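Local coordinates for protein MIF (Toxoplasma gondii, PDB 4DH4) that belongs to the macrophage migration inhibitory factor family of small alpha/beta proteins and assembles as a trimer, at residues S71-I76 with T97-K102. Residues are numbered along the deposited sequence; the frame is centred on the assembly and turned at random. Where two conformers were deposited one is given.
With SO4 (sulfate ion), chain B; SO4 (sulfate ion), chain C.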
loop_
_atom_site.group_PDB
_atom_site.type_symbol
_atom_site.label_atom_id
_atom_site.label_comp_id
_atom_site.label_asym_id
_atom_site.label_seq_id
_atom_site.Cartn_x
_atom_site.Cartn_y
_atom_site.Cartn_z
ATOM N N SER A 71 22.570 -4.808 -1.607
ATOM C CA SER A 71 23.123 -4.419 -2.913
ATOM C C SER A 71 22.037 -4.308 -3.979
ATOM O O SER A 71 21.999 -3.337 -4.740
ATOM C CB SER A 71 24.217 -5.388 -3.374
ATOM O OG SER A 71 25.153 -5.645 -2.344
ATOM N N THR A 72 21.160 -5.305 -4.031
ATOM C CA THR A 72 20.103 -5.340 -5.040
ATOM C C THR A 72 19.063 -4.242 -4.806
ATOM O O THR A 72 18.598 -3.614 -5.764
ATOM C CB THR A 72 19.478 -6.743 -5.127
ATOM O OG1 THR A 72 20.519 -7.688 -5.422
ATOM C CG2 THR A 72 18.414 -6.804 -6.212
ATOM N N ASN A 73 18.716 -4.003 -3.541
ATOM C CA ASN A 73 17.792 -2.919 -3.190
ATOM C C ASN A 73 18.340 -1.563 -3.617
ATOM O O ASN A 73 17.607 -0.738 -4.175
ATOM C CB ASN A 73 17.489 -2.909 -1.685
ATOM C CG ASN A 73 16.866 -4.212 -1.195
ATOM O OD1 ASN A 73 16.520 -5.097 -1.986
ATOM N ND2 ASN A 73 16.736 -4.338 0.117
ATOM N N CYS A 74 19.625 -1.345 -3.363
ATOM C CA CYS A 74 20.286 -0.110 -3.767
ATOM C C CYS A 74 20.265 0.096 -5.285
ATOM O O CYS A 74 20.021 1.206 -5.759
ATOM C CB CYS A 74 21.717 -0.074 -3.241
ATOM S SG CYS A 74 22.413 1.575 -3.252
ATOM N N LYS A 75 20.520 -0.976 -6.037
ATOM C CA LYS A 75 20.459 -0.937 -7.496
ATOM C C LYS A 75 19.073 -0.544 -8.002
ATOM O O LYS A 75 18.950 0.336 -8.863
ATOM C CB LYS A 75 20.875 -2.288 -8.076
ATOM C CG LYS A 75 20.957 -2.305 -9.587
ATOM C CD LYS A 75 22.039 -3.264 -10.063
ATOM C CE LYS A 75 21.459 -4.618 -10.366
ATOM N NZ LYS A 75 22.038 -5.171 -11.676
ATOM N N ILE A 76 18.041 -1.190 -7.453
ATOM C CA ILE A 76 16.650 -0.913 -7.827
ATOM C C ILE A 76 16.244 0.517 -7.459
ATOM O O ILE A 76 15.633 1.225 -8.266
ATOM C CB ILE A 76 15.661 -1.959 -7.210
ATOM C CG1 ILE A 76 15.918 -3.353 -7.795
ATOM C CG2 ILE A 76 14.206 -1.560 -7.451
ATOM C CD1 ILE A 76 15.240 -4.513 -7.017
ATOM N N THR A 97 12.146 4.547 -1.333
ATOM C CA THR A 97 11.828 3.220 -1.856
ATOM C C THR A 97 12.020 2.218 -0.722
ATOM O O THR A 97 13.082 2.192 -0.099
ATOM C CB THR A 97 12.726 2.841 -3.060
ATOM O OG1 THR A 97 12.638 3.847 -4.079
ATOM C CG2 THR A 97 12.282 1.515 -3.652
ATOM N N THR A 98 10.987 1.426 -0.437
ATOM C CA THR A 98 11.093 0.381 0.594
ATOM C C THR A 98 10.854 -0.992 -0.007
ATOM O O THR A 98 10.081 -1.143 -0.965
ATOM C CB THR A 98 10.159 0.628 1.810
ATOM O OG1 THR A 98 8.786 0.502 1.414
ATOM C CG2 THR A 98 10.397 2.010 2.409
ATOM N N PHE A 99 11.519 -1.986 0.577
ATOM C CA PHE A 99 11.607 -3.325 0.013
ATOM C C PHE A 99 11.053 -4.356 0.976
ATOM O O PHE A 99 11.254 -4.259 2.194
ATOM C CB PHE A 99 13.059 -3.637 -0.352
ATOM C CG PHE A 99 13.623 -2.709 -1.393
ATOM C CD1 PHE A 99 13.634 -3.079 -2.741
ATOM C CD2 PHE A 99 14.111 -1.453 -1.038
ATOM C CE1 PHE A 99 14.126 -2.212 -3.715
ATOM C CE2 PHE A 99 14.606 -0.569 -2.022
ATOM C CZ PHE A 99 14.612 -0.958 -3.348
ATOM N N THR A 100 10.350 -5.341 0.422
ATOM C CA THR A 100 9.734 -6.396 1.223
ATOM C C THR A 100 10.032 -7.755 0.607
ATOM O O THR A 100 9.743 -7.985 -0.574
ATOM C CB THR A 100 8.202 -6.181 1.345
ATOM O OG1 THR A 100 7.942 -4.897 1.939
ATOM C CG2 THR A 100 7.566 -7.272 2.201
ATOM N N ASN A 101 10.644 -8.632 1.402
ATOM C CA ASN A 101 10.872 -10.015 0.996
ATOM C C ASN A 101 9.678 -10.883 1.376
ATOM O O ASN A 101 9.311 -10.988 2.561
ATOM C CB ASN A 101 12.126 -10.591 1.645
ATOM C CG ASN A 101 12.317 -12.061 1.308
ATOM O OD1 ASN A 101 12.246 -12.936 2.182
ATOM N ND2 ASN A 101 12.518 -12.343 0.036
ATOM N N LYS A 102 9.070 -11.493 0.367
ATOM C CA LYS A 102 7.931 -12.367 0.583
ATOM C C LYS A 102 8.329 -13.828 0.472
ATOM O O LYS A 102 9.158 -14.189 -0.364
ATOM C CB LYS A 102 6.820 -12.070 -0.437
ATOM C CG LYS A 102 6.422 -10.596 -0.570
ATOM C CD LYS A 102 5.835 -10.026 0.730
ATOM C CE LYS A 102 4.516 -10.688 1.114
ATOM N NZ LYS A 102 3.857 -9.898 2.193
HETATM S S SO4 B . 3.431 -6.748 -0.045
HETATM O O1 SO4 B . 3.547 -7.742 -1.113
HETATM O O2 SO4 B . 2.631 -5.642 -0.548
HETATM O O3 SO4 B . 2.800 -7.387 1.093
HETATM O O4 SO4 B . 4.781 -6.287 0.284
HETATM S S SO4 C . 6.575 -0.804 3.665
HETATM O O1 SO4 C . 7.661 0.153 3.878
HETATM O O2 SO4 C . 5.556 -0.152 2.857
HETATM O O3 SO4 C . 7.127 -1.963 2.992
HETATM O O4 SO4 C . 6.030 -1.158 4.976
#
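The flat amide of Asn73 lies on the ring of Phe99, the two planes only 4° apart. Asn73 CB stands over the ring centre, 3.6 Å from the Phe99 centroid and 7° off the ring normal, as a CH-pi contact, while the backbone O of Asn73 lies 3.1 Å from Phe99 CZ, the closest approach of the two segments. With CG anti to its carbonyl carbon (chi1 -59°), Asn73 runs back over the ring from the far end toward the root of Phe99. The amide is held by bonds outside the pair: ND2 donates to the backbone O of Ser105 of the second subunit, and OD1 takes a weak bond from Thr69 N, which together should fix its rotation. At the ring edge, near its plane, Ile76 CG2 meets Phe99 CE1 at 3.8 Å, and Ile68, Val62 and Ala77 also touch the Phe99 side chain.

This tight side is wholly buried, whereas Ser71 and Lys75, which do not reach the strand, are exposed. The other side of the strand is polar: Thr98 OG1 and Lys102 NZ donate to two sulfate ions, probably from the crystallisation liquor, which Arg61 and Lys2 of this chain and of the second subunit, and Arg61 of the third, also bind. Between these two segments Phe99 carries the packing of helix 70-88 on strand 95-102, within the beta-alpha-beta unit that strand 58-65 completes, characteristic of the MIF fold.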